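Local coordinates for glycine oxidase (Bacillus cereus ATCC 14579, PDB 7CYX), which probably oxidises glycine with oxygen to glyoxylate, ammonium and hydrogen peroxide on its bound FAD, a reaction linked to thiamine biosynthesis, at residues S18-L23 / H164-S169; H129-E134 / E139-A144; T266-T271 / T275-S280. All coordinates share one frame; numbering follows the deposited sequence.

Interaction 1: S18-L23 / H164-S169; sequences SVAHFL and HSAAIS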
loop_
_atom_site.group_PDB
_atom_site.type_symbol
_atom_site.label_atom_id
_atom_site.label_comp_id
_atom_site.label_asym_id
_atom_site.label_seq_id
_atom_site.Cartn_x
_atom_site.Cartn_y
_atom_site.Cartn_z
ATOM N N SER A 18 13.531 -9.858 -6.955
ATOM C CA SER A 18 13.461 -9.497 -8.383
ATOM C C SER A 18 13.859 -10.708 -9.224
ATOM O O SER A 18 13.176 -11.071 -10.154
ATOM C CB SER A 18 14.309 -8.305 -8.729
ATOM O OG SER A 18 14.366 -8.087 -10.135
ATOM N N VAL A 19 14.964 -11.351 -8.843
ATOM C CA VAL A 19 15.423 -12.551 -9.523
ATOM C C VAL A 19 14.301 -13.606 -9.476
ATOM O O VAL A 19 13.980 -14.228 -10.473
ATOM C CB VAL A 19 16.749 -13.041 -8.901
ATOM C CG1 VAL A 19 17.181 -14.387 -9.449
ATOM C CG2 VAL A 19 17.878 -12.026 -9.096
ATOM N N ALA A 20 13.692 -13.800 -8.301
ATOM C CA ALA A 20 12.621 -14.767 -8.140
ATOM C C ALA A 20 11.508 -14.467 -9.155
ATOM O O ALA A 20 11.045 -15.348 -9.815
ATOM C CB ALA A 20 12.108 -14.743 -6.721
ATOM N N HIS A 21 11.119 -13.192 -9.276
ATOM C CA HIS A 21 10.033 -12.771 -10.156
ATOM C C HIS A 21 10.292 -13.205 -11.602
ATOM O O HIS A 21 9.460 -13.853 -12.175
ATOM C CB HIS A 21 9.830 -11.257 -10.114
ATOM C CG HIS A 21 9.019 -10.731 -11.255
ATOM N ND1 HIS A 21 7.645 -10.851 -11.300
ATOM C CD2 HIS A 21 9.380 -10.123 -12.405
ATOM C CE1 HIS A 21 7.191 -10.320 -12.423
ATOM N NE2 HIS A 21 8.239 -9.863 -13.120
ATOM N N PHE A 22 11.426 -12.786 -12.178
ATOM C CA PHE A 22 11.720 -12.987 -13.598
ATOM C C PHE A 22 11.866 -14.476 -13.941
ATOM O O PHE A 22 11.404 -14.879 -15.007
ATOM C CB PHE A 22 12.956 -12.195 -14.029
ATOM C CG PHE A 22 12.711 -10.715 -14.116
ATOM C CD1 PHE A 22 12.105 -10.160 -15.237
ATOM C CD2 PHE A 22 13.019 -9.882 -13.050
ATOM C CE1 PHE A 22 11.855 -8.797 -15.303
ATOM C CE2 PHE A 22 12.749 -8.522 -13.109
ATOM C CZ PHE A 22 12.184 -7.976 -14.241
ATOM N N LEU A 23 12.504 -15.271 -13.063
ATOM C CA LEU A 23 12.717 -16.722 -13.292
ATOM C C LEU A 23 11.382 -17.465 -13.275
ATOM O O LEU A 23 11.055 -18.159 -14.230
ATOM C CB LEU A 23 13.626 -17.309 -12.212
ATOM C CG LEU A 23 15.126 -17.044 -12.335
ATOM C CD1 LEU A 23 15.856 -17.692 -11.166
ATOM C CD2 LEU A 23 15.694 -17.545 -13.655
ATOM N N HIS A 164 5.671 -11.944 -4.061
ATOM C CA HIS A 164 4.334 -12.573 -4.192
ATOM C C HIS A 164 4.023 -12.932 -5.656
ATOM O O HIS A 164 3.294 -13.902 -5.915
ATOM C CB HIS A 164 3.244 -11.645 -3.667
ATOM C CG HIS A 164 3.326 -11.349 -2.212
ATOM N ND1 HIS A 164 3.270 -12.338 -1.256
ATOM C CD2 HIS A 164 3.393 -10.169 -1.557
ATOM C CE1 HIS A 164 3.340 -11.779 -0.067
ATOM N NE2 HIS A 164 3.384 -10.439 -0.224
ATOM N N SER A 165 4.522 -12.113 -6.594
ATOM C CA SER A 165 4.465 -12.410 -8.014
ATOM C C SER A 165 5.096 -13.781 -8.266
ATOM O O SER A 165 4.509 -14.626 -8.937
ATOM C CB SER A 165 5.162 -11.339 -8.816
ATOM O OG SER A 165 5.277 -11.701 -10.188
ATOM N N ALA A 166 6.302 -13.963 -7.713
ATOM C CA ALA A 166 7.064 -15.184 -7.810
ATOM C C ALA A 166 6.250 -16.347 -7.252
ATOM O O ALA A 166 6.211 -17.410 -7.865
ATOM C CB ALA A 166 8.372 -15.062 -7.068
ATOM N N ALA A 167 5.633 -16.131 -6.085
ATOM C CA ALA A 167 4.896 -17.185 -5.370
ATOM C C ALA A 167 3.672 -17.615 -6.193
ATOM O O ALA A 167 3.417 -18.806 -6.368
ATOM C CB ALA A 167 4.506 -16.710 -3.983
ATOM N N ILE A 168 2.941 -16.623 -6.701
ATOM C CA ILE A 168 1.804 -16.825 -7.581
ATOM C C ILE A 168 2.224 -17.689 -8.784
ATOM O O ILE A 168 1.456 -18.573 -9.222
ATOM C CB ILE A 168 1.200 -15.462 -7.993
ATOM C CG1 ILE A 168 0.435 -14.841 -6.817
ATOM C CG2 ILE A 168 0.321 -15.598 -9.230
ATOM C CD1 ILE A 168 0.128 -13.367 -6.945
ATOM N N SER A 169 3.444 -17.449 -9.257
ATOM C CA SER A 169 3.992 -18.193 -10.409
ATOM C C SER A 169 4.614 -19.499 -9.933
ATOM O O SER A 169 5.343 -20.091 -10.696
ATOM C CB SER A 169 4.954 -17.359 -11.176
ATOM O OG SER A 169 4.263 -16.472 -12.027
#

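Interaction 2: H129-E134 / E139-A144; sequences HVREKE and ESIIGA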
loop_
_atom_site.group_PDB
_atom_site.type_symbol
_atom_site.label_atom_id
_atom_site.label_comp_id
_atom_site.label_asym_id
_atom_site.label_seq_id
_atom_site.Cartn_x
_atom_site.Cartn_y
_atom_site.Cartn_z
ATOM N N HIS A 129 12.130 30.446 -9.215
ATOM C CA HIS A 129 11.357 29.616 -10.166
ATOM C C HIS A 129 11.049 28.270 -9.495
ATOM O O HIS A 129 9.923 27.751 -9.641
ATOM C CB HIS A 129 12.031 29.523 -11.555
ATOM C CG HIS A 129 11.959 30.796 -12.347
ATOM N ND1 HIS A 129 13.029 31.288 -13.076
ATOM C CD2 HIS A 129 10.959 31.691 -12.514
ATOM C CE1 HIS A 129 12.692 32.422 -13.650
ATOM N NE2 HIS A 129 11.430 32.693 -13.318
ATOM N N VAL A 130 12.013 27.757 -8.711
ATOM C CA VAL A 130 11.796 26.561 -7.871
ATOM C C VAL A 130 10.570 26.814 -6.984
ATOM O O VAL A 130 9.595 26.050 -6.988
ATOM C CB VAL A 130 13.027 26.214 -7.007
ATOM C CG1 VAL A 130 12.728 25.096 -6.016
ATOM C CG2 VAL A 130 14.249 25.856 -7.840
ATOM N N ARG A 131 10.624 27.933 -6.261
ATOM C CA ARG A 131 9.646 28.253 -5.226
ATOM C C ARG A 131 8.243 28.476 -5.802
ATOM O O ARG A 131 7.270 28.368 -5.058
ATOM C CB ARG A 131 10.095 29.491 -4.445
ATOM C CG ARG A 131 10.650 29.170 -3.065
ATOM C CD ARG A 131 11.370 30.347 -2.437
ATOM N NE ARG A 131 12.791 30.057 -2.414
ATOM C CZ ARG A 131 13.711 30.733 -3.082
ATOM N NH1 ARG A 131 13.391 31.876 -3.667
ATOM N NH2 ARG A 131 14.940 30.252 -3.159
ATOM N N GLU A 132 8.145 28.837 -7.091
ATOM C CA GLU A 132 6.849 28.903 -7.780
ATOM C C GLU A 132 6.285 27.483 -7.852
ATOM O O GLU A 132 5.109 27.271 -7.568
ATOM C CB GLU A 132 6.957 29.546 -9.171
ATOM C CG GLU A 132 6.347 30.949 -9.264
ATOM C CD GLU A 132 4.826 31.062 -9.429
ATOM O OE1 GLU A 132 4.253 32.107 -9.009
ATOM O OE2 GLU A 132 4.198 30.125 -9.993
ATOM N N LYS A 133 7.149 26.520 -8.195
ATOM C CA LYS A 133 6.754 25.108 -8.350
ATOM C C LYS A 133 6.565 24.428 -6.986
ATOM O O LYS A 133 5.622 23.646 -6.816
ATOM C CB LYS A 133 7.776 24.330 -9.189
ATOM C CG LYS A 133 7.912 24.796 -10.635
ATOM C CD LYS A 133 8.707 23.840 -11.516
ATOM C CE LYS A 133 7.945 22.582 -11.887
ATOM N NZ LYS A 133 8.659 21.790 -12.918
ATOM N N GLU A 134 7.476 24.693 -6.037
ATOM C CA GLU A 134 7.451 24.056 -4.699
ATOM C C GLU A 134 7.517 25.152 -3.639
ATOM O O GLU A 134 8.592 25.513 -3.174
ATOM C CB GLU A 134 8.583 23.035 -4.576
ATOM C CG GLU A 134 8.500 21.870 -5.561
ATOM C CD GLU A 134 7.451 20.811 -5.246
ATOM O OE1 GLU A 134 7.502 19.706 -5.855
ATOM O OE2 GLU A 134 6.574 21.086 -4.402
ATOM N N GLU A 139 13.658 30.050 1.346
ATOM C CA GLU A 139 14.214 31.210 0.646
ATOM C C GLU A 139 15.733 31.053 0.462
ATOM O O GLU A 139 16.316 31.747 -0.367
ATOM C CB GLU A 139 13.857 32.506 1.380
ATOM C CG GLU A 139 12.379 32.869 1.290
ATOM C CD GLU A 139 11.899 33.391 -0.066
ATOM O OE1 GLU A 139 10.713 33.748 -0.172
ATOM O OE2 GLU A 139 12.714 33.463 -1.018
ATOM N N SER A 140 16.384 30.139 1.199
ATOM C CA SER A 140 17.854 29.974 1.079
ATOM C C SER A 140 18.258 29.327 -0.255
ATOM O O SER A 140 19.417 29.406 -0.642
ATOM C CB SER A 140 18.424 29.196 2.233
ATOM O OG SER A 140 18.189 27.801 2.093
ATOM N N ILE A 141 17.342 28.626 -0.929
ATOM C CA ILE A 141 17.693 27.942 -2.203
ATOM C C ILE A 141 17.905 28.999 -3.307
ATOM O O ILE A 141 17.009 29.805 -3.554
ATOM C CB ILE A 141 16.599 26.923 -2.572
ATOM C CG1 ILE A 141 16.534 25.797 -1.540
ATOM C CG2 ILE A 141 16.795 26.384 -3.981
ATOM C CD1 ILE A 141 15.167 25.199 -1.396
ATOM N N ILE A 142 19.086 28.999 -3.951
ATOM C CA ILE A 142 19.444 30.044 -4.968
ATOM C C ILE A 142 19.279 29.493 -6.395
ATOM O O ILE A 142 19.065 30.268 -7.330
ATOM C CB ILE A 142 20.861 30.624 -4.760
ATOM C CG1 ILE A 142 21.970 29.587 -4.960
ATOM C CG2 ILE A 142 20.970 31.310 -3.409
ATOM C CD1 ILE A 142 23.350 30.186 -5.001
ATOM N N GLY A 143 19.410 28.168 -6.550
ATOM C CA GLY A 143 19.106 27.482 -7.791
ATOM C C GLY A 143 18.852 26.001 -7.581
ATOM O O GLY A 143 18.926 25.471 -6.465
ATOM N N ALA A 144 18.575 25.318 -8.682
ATOM C CA ALA A 144 18.310 23.890 -8.645
ATOM C C ALA A 144 18.246 23.361 -10.074
ATOM O O ALA A 144 17.979 24.134 -11.006
ATOM C CB ALA A 144 17.012 23.614 -7.924
#

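Interaction 3: T266-T271 / T275-S280; sequences TMKPHT and TVQPES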
loop_
_atom_site.group_PDB
_atom_site.type_symbol
_atom_site.label_atom_id
_atom_site.label_comp_id
_atom_site.label_asym_id
_atom_site.label_seq_id
_atom_site.Cartn_x
_atom_site.Cartn_y
_atom_site.Cartn_z
ATOM N N THR A 266 22.078 9.389 7.011
ATOM C CA THR A 266 23.447 9.342 7.497
ATOM C C THR A 266 24.185 8.178 6.846
ATOM O O THR A 266 23.572 7.252 6.296
ATOM C CB THR A 266 23.556 9.134 9.010
ATOM O OG1 THR A 266 22.966 7.875 9.360
ATOM C CG2 THR A 266 22.943 10.279 9.772
ATOM N N MET A 267 25.513 8.230 6.965
ATOM C CA MET A 267 26.404 7.232 6.435
ATOM C C MET A 267 27.338 6.760 7.565
ATOM O O MET A 267 28.138 7.541 8.085
ATOM C CB MET A 267 27.213 7.817 5.271
ATOM C CG MET A 267 27.708 6.762 4.292
ATOM S SD MET A 267 28.666 7.428 2.891
ATOM C CE MET A 267 30.347 7.082 3.413
ATOM N N LYS A 268 27.219 5.482 7.953
ATOM C CA LYS A 268 28.064 4.875 8.993
ATOM C C LYS A 268 28.587 3.514 8.520
ATOM O O LYS A 268 27.993 2.475 8.771
ATOM C CB LYS A 268 27.261 4.777 10.288
ATOM C CG LYS A 268 27.043 6.092 11.039
ATOM C CD LYS A 268 26.522 5.856 12.465
ATOM C CE LYS A 268 25.725 7.002 13.063
ATOM N NZ LYS A 268 24.818 6.547 14.160
ATOM N N PRO A 269 29.765 3.460 7.860
ATOM C CA PRO A 269 30.264 2.216 7.284
ATOM C C PRO A 269 30.745 1.168 8.305
ATOM O O PRO A 269 31.121 1.517 9.409
ATOM C CB PRO A 269 31.428 2.687 6.392
ATOM C CG PRO A 269 31.875 4.007 6.974
ATOM C CD PRO A 269 30.675 4.597 7.666
ATOM N N HIS A 270 30.681 -0.110 7.898
ATOM C CA HIS A 270 31.173 -1.285 8.643
ATOM C C HIS A 270 30.495 -1.417 10.013
ATOM O O HIS A 270 31.163 -1.528 11.031
ATOM C CB HIS A 270 32.708 -1.274 8.731
ATOM C CG HIS A 270 33.373 -1.603 7.433
ATOM N ND1 HIS A 270 33.983 -0.637 6.635
ATOM C CD2 HIS A 270 33.515 -2.782 6.790
ATOM C CE1 HIS A 270 34.463 -1.204 5.555
ATOM N NE2 HIS A 270 34.173 -2.522 5.617
ATOM N N THR A 271 29.159 -1.454 10.023
ATOM C CA THR A 271 28.430 -1.901 11.210
ATOM C C THR A 271 27.058 -2.429 10.785
ATOM O O THR A 271 26.426 -1.868 9.909
ATOM C CB THR A 271 28.323 -0.786 12.256
ATOM O OG1 THR A 271 27.740 -1.313 13.443
ATOM C CG2 THR A 271 27.461 0.374 11.825
ATOM N N THR A 275 20.164 0.361 15.486
ATOM C CA THR A 275 19.684 1.449 16.372
ATOM C C THR A 275 19.933 2.813 15.715
ATOM O O THR A 275 20.819 2.943 14.910
ATOM C CB THR A 275 20.405 1.480 17.735
ATOM O OG1 THR A 275 21.804 1.778 17.568
ATOM C CG2 THR A 275 20.281 0.190 18.524
ATOM N N VAL A 276 19.233 3.843 16.190
ATOM C CA VAL A 276 19.333 5.186 15.701
ATOM C C VAL A 276 19.848 6.062 16.846
ATOM O O VAL A 276 19.230 6.132 17.900
ATOM C CB VAL A 276 17.959 5.680 15.193
ATOM C CG1 VAL A 276 17.984 7.134 14.745
ATOM C CG2 VAL A 276 17.400 4.790 14.087
ATOM N N GLN A 277 20.959 6.757 16.605
ATOM C CA GLN A 277 21.551 7.644 17.598
ATOM C C GLN A 277 20.818 8.973 17.558
ATOM O O GLN A 277 20.450 9.446 16.489
ATOM C CB GLN A 277 23.046 7.840 17.350
ATOM C CG GLN A 277 23.879 6.691 17.873
ATOM C CD GLN A 277 23.421 5.371 17.319
ATOM O OE1 GLN A 277 23.691 5.043 16.169
ATOM N NE2 GLN A 277 22.745 4.591 18.149
ATOM N N PRO A 278 20.522 9.581 18.723
ATOM C CA PRO A 278 19.933 10.912 18.758
ATOM C C PRO A 278 20.579 11.939 17.823
ATOM O O PRO A 278 19.860 12.641 17.119
ATOM C CB PRO A 278 20.141 11.275 20.236
ATOM C CG PRO A 278 19.868 9.977 20.941
ATOM C CD PRO A 278 20.594 8.977 20.066
ATOM N N GLU A 279 21.910 12.028 17.867
ATOM C CA GLU A 279 22.714 12.997 17.116
ATOM C C GLU A 279 22.344 12.936 15.630
ATOM O O GLU A 279 22.265 13.964 14.983
ATOM C CB GLU A 279 24.201 12.710 17.348
ATOM C CG GLU A 279 25.171 13.441 16.426
ATOM C CD GLU A 279 26.636 13.351 16.869
ATOM O OE1 GLU A 279 27.193 14.406 17.251
ATOM O OE2 GLU A 279 27.237 12.230 16.843
ATOM N N SER A 280 22.159 11.718 15.105
ATOM C CA SER A 280 21.741 11.489 13.730
ATOM C C SER A 280 20.343 12.075 13.519
ATOM O O SER A 280 20.105 12.779 12.538
ATOM C CB SER A 280 21.755 10.029 13.397
ATOM O OG SER A 280 23.079 9.532 13.348
#

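Interaction 1: S18-L23 / H164-S169
The imidazole of His21 meets the hydroxyl of Ser165 edge-on: ND1 lies 2.8 Å from Ser165 OG, close to the ring plane, and the two form a hydrogen bond bent to 141°. Both groups are swung to the same kind of position, His21 CG standing anti to its backbone N (chi1 164°) and Ser165 OG likewise anti to its own. This places the ring edge within reach of the short serine, whose CB bond points toward helix 14-25. Serine suits the place because it is small yet polar, and its OG is gripped a second time by Lys83 NZ from helix 73-84. The imidazole has aromatic neighbours too. Its CD2 sits 3.6 Å above the centre of the Phe22 ring, while Phe162 meets it with planes steeply inclined.

Beside this polar bond the helices come together through methyl groups. Ala166 CB points at the partner helix, 3.8 Å from Ala20 CB and 4.0 Å from the backbone N of His21. The small Ala20 and Ala166 permit the close approach of the short-segment axes, 7.9 Å at an angle of 33°. Ala20 also touches Ile9 and Ile32 of the underlying strands. Helix 14-25 starts at the FAD-binding residues Val14 and Ile15, in what looks like a GxGxxG motif, consistent with the first helix of a Rossmann-type fold, here packed against helix 155-168.

Interaction 2: H129-E134 / E139-A144
Val130 presses one methyl, CG2, against the CB of Ala144 at 3.6 Å, and this small apolar meeting is the tight, buried end of the contact. Both CB bonds point toward the opposite segment. The branch that touches is the one lying beside the backbone N, since chi1 (172°) places CG1 anti to that nitrogen. Leu125 and Leu137 pack on the same valine. The short, branched valine suits a site where helix and strand lie close, and alanine lets the helix settle near the sheet.

Helix 127-133 links two antiparallel neighbours of the larger sheet, the edge strand 123-126 and strand 143-147, so the contact folds the connection back onto the strand it leads to. Ala144 is hydrogen-bonded through its backbone to Leu125. On the other flank Ile142 and Gly143 both face Ala99, a classic beta bulge where strand 143-147 begins.

Toward solvent the packing gives way to charge. Arg131 and Glu139 cross at about a right angle, and OE2 of Glu139 lies 3.2 Å from Arg131 NH1. The oxygen stands well out of the guanidinium plane, so the salt bridge rests on charge alone. The exact placement of the guanidinium is doubtful, because its NH2 sits too close to the backbone oxygen of Ile141 in the model. Glu139 starts out with its CB bond pointing away, and a bend at chi2 (-73°) brings the carboxylate back to the arginine. Arg131 is held more specifically from outside: NE donates to Ser138 O, and Asp128 OD1 forms a second salt bridge with NH1.

Interaction 3: T266-T271 / T275-S280
Where strand 260-269 ends and the chain turns into helix 278-291, Thr266 and Lys268 of the strand meet Gln277 and Ser280 at the start of the helix. Thr266 offers a methyl: CG2 lies 3.7 Å from Ser280 OG and 3.8 Å from Ser280 CB. Lys268 reaches across with a chain extended beyond CG, which brings NZ to 2.8 Å from Gln277 OE1, an oxygen that also accepts from Lys229, and 3.5 Å from Ser280 OG. Gln277, bent at chi2 (55°), sends NE2 back to Thr275 OG1 in a nearly straight bond (3.0 Å, 170°), the hydroxyl lying in the amide plane, so its head is fixed from both ends. Gln277 holds the N-cap position, and Pro278, which has no N-H to donate, suits the first turn, where backbone amides have no helical acceptor.

Glu231 ties the site together: OE1 forms a salt bridge with Lys268 NZ and hydrogen bonds with Thr266 OG1 and Ser280 OG, and OE2 takes Gln277 N. The arrangement is a helix N-terminus, with Gln277 at the N-cap, held to the sheet by this glutamate of strand 225-236, whose charge the helix end may stabilise.

The three contacts are well separated, their centres about 42 Å (interactions 1 and 2), about 33 Å (1 and 3) and about 30 Å (2 and 3) apart, and none touches another. Interaction 1 joins helix 14-25, which lies on the Rossmann-type sheet, to helix 155-168, the helix before its edge strand 172-174. The other two belong to the eight-stranded mixed sheet: interaction 2 sits by its edge strand 123-126, and interaction 3 at strand 260-269. Along the chain, 18-23 comes first, both segments of interaction 2 follow, and 164-169 then returns; interaction 3 comes later. The FAD-binding and second-sheet regions are thus interwoven in sequence.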